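Local coordinates for Rod shape determining protein RodA (PDB 6BAR), which probably polymerises lipid-linked disaccharide peptides into the glycan strands of peptidoglycan, as a membrane-embedded glycosyltransferase of the SEDS family needed for cell wall elongation, at residues P151-A156 / P323-T328. Sequence-based numbering, arbitrary orientation.
Sequences PDLGGA and PVTGLT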
# COMPACT_ATOMS: atom_id res chain seq x y z
N PRO A 151 -5.21 18.77 -0.71
CA PRO A 151 -5.65 17.62 -1.51
C PRO A 151 -4.53 16.63 -1.88
O PRO A 151 -3.42 17.06 -2.21
CB PRO A 151 -6.22 18.29 -2.77
CG PRO A 151 -5.38 19.50 -2.94
CD PRO A 151 -4.96 19.95 -1.56
N ASP A 152 -4.82 15.32 -1.81
CA ASP A 152 -3.91 14.24 -2.22
C ASP A 152 -4.77 13.21 -2.94
O ASP A 152 -5.47 12.42 -2.30
CB ASP A 152 -3.18 13.62 -1.02
CG ASP A 152 -2.25 12.46 -1.40
OD1 ASP A 152 -2.74 11.33 -1.63
OD2 ASP A 152 -1.01 12.66 -1.46
N LEU A 153 -4.73 13.23 -4.28
CA LEU A 153 -5.55 12.29 -5.04
C LEU A 153 -4.81 11.01 -5.41
O LEU A 153 -5.44 10.08 -5.92
CB LEU A 153 -6.11 12.95 -6.30
CG LEU A 153 -5.18 13.68 -7.28
CD1 LEU A 153 -4.44 12.72 -8.20
CD2 LEU A 153 -5.99 14.68 -8.09
N GLY A 154 -3.50 10.93 -5.18
CA GLY A 154 -2.81 9.67 -5.38
C GLY A 154 -3.26 8.61 -4.39
O GLY A 154 -3.62 7.49 -4.76
N GLY A 155 -3.25 8.97 -3.10
CA GLY A 155 -3.82 8.09 -2.10
C GLY A 155 -5.30 7.84 -2.31
O GLY A 155 -5.79 6.75 -2.04
N ALA A 156 -6.03 8.85 -2.79
CA ALA A 156 -7.43 8.64 -3.12
C ALA A 156 -7.58 7.59 -4.22
O ALA A 156 -8.46 6.72 -4.13
CB ALA A 156 -8.08 9.96 -3.55
N PRO A 323 0.10 13.66 -15.14
CA PRO A 323 0.95 14.20 -14.07
C PRO A 323 1.36 13.21 -12.97
O PRO A 323 0.87 12.08 -12.92
CB PRO A 323 0.09 15.32 -13.46
CG PRO A 323 -0.88 15.68 -14.52
CD PRO A 323 -1.19 14.37 -15.18
N VAL A 324 2.26 13.67 -12.08
CA VAL A 324 2.85 12.86 -11.01
C VAL A 324 2.01 12.99 -9.75
O VAL A 324 1.32 13.99 -9.53
CB VAL A 324 4.31 13.29 -10.76
CG1 VAL A 324 4.37 14.67 -10.10
CG2 VAL A 324 5.05 12.25 -9.91
N THR A 325 2.06 11.96 -8.92
CA THR A 325 1.43 11.94 -7.61
C THR A 325 2.49 11.61 -6.56
O THR A 325 3.61 11.21 -6.89
CB THR A 325 0.29 10.93 -7.56
OG1 THR A 325 0.68 9.73 -8.24
CG2 THR A 325 -0.96 11.50 -8.21
N GLY A 326 2.11 11.75 -5.30
CA GLY A 326 3.04 11.47 -4.22
C GLY A 326 3.25 10.00 -3.93
O GLY A 326 3.79 9.64 -2.88
N LEU A 327 2.82 9.13 -4.85
CA LEU A 327 2.87 7.68 -4.64
C LEU A 327 4.26 7.15 -4.99
O LEU A 327 4.69 7.23 -6.15
CB LEU A 327 1.82 6.97 -5.49
CG LEU A 327 0.35 7.36 -5.31
CD1 LEU A 327 -0.55 6.57 -6.27
CD2 LEU A 327 -0.09 7.16 -3.87
N THR A 328 4.94 6.59 -4.01
CA THR A 328 6.25 6.02 -4.25
C THR A 328 6.11 4.58 -4.73
O THR A 328 5.04 3.96 -4.66
CB THR A 328 7.12 6.09 -3.00
OG1 THR A 328 6.37 5.61 -1.87
CG2 THR A 328 7.55 7.52 -2.75
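Gly-154 and Thr-325 bring the two backbones closest, with 5.3 Å between their CA atoms. Residues 153-156 form the first turn of helix 153-170. Residues 323-328 are an irregular piece of the loop between helices 294-319 and 336-354. No hydrogen bond joins the two segments; the contact is made by carbon packing. Thr-325 CB points at the helix turn, and its CG2, anti to its own carbonyl carbon, lies 3.8 Å from Gly-154 CA. The same methyl meets Leu-153 CD1 at 3.7 Å, the two side chains crossing at about a right angle. Leu-327 sets both methyls against the Gly-154 carbonyl group: CD2 is 3.5 Å from Gly-154 C, and CD1 is 3.5 Å from Gly-154 O. With an alanine in place of Leu-327, the Gly-154 carbonyl is likely to lose the cover of both methyls, and packing against Val-313 of helix 294-319 would probably weaken. Asp-152 OD1 accepts a hydrogen bond from Gly-155 N at 2.8 Å, with an N-H...O angle of 151°. This is a classic Asp N-cap, here at the start of a helix predicted to span the membrane, whose glycine-rich first turn packs against an interhelical loop.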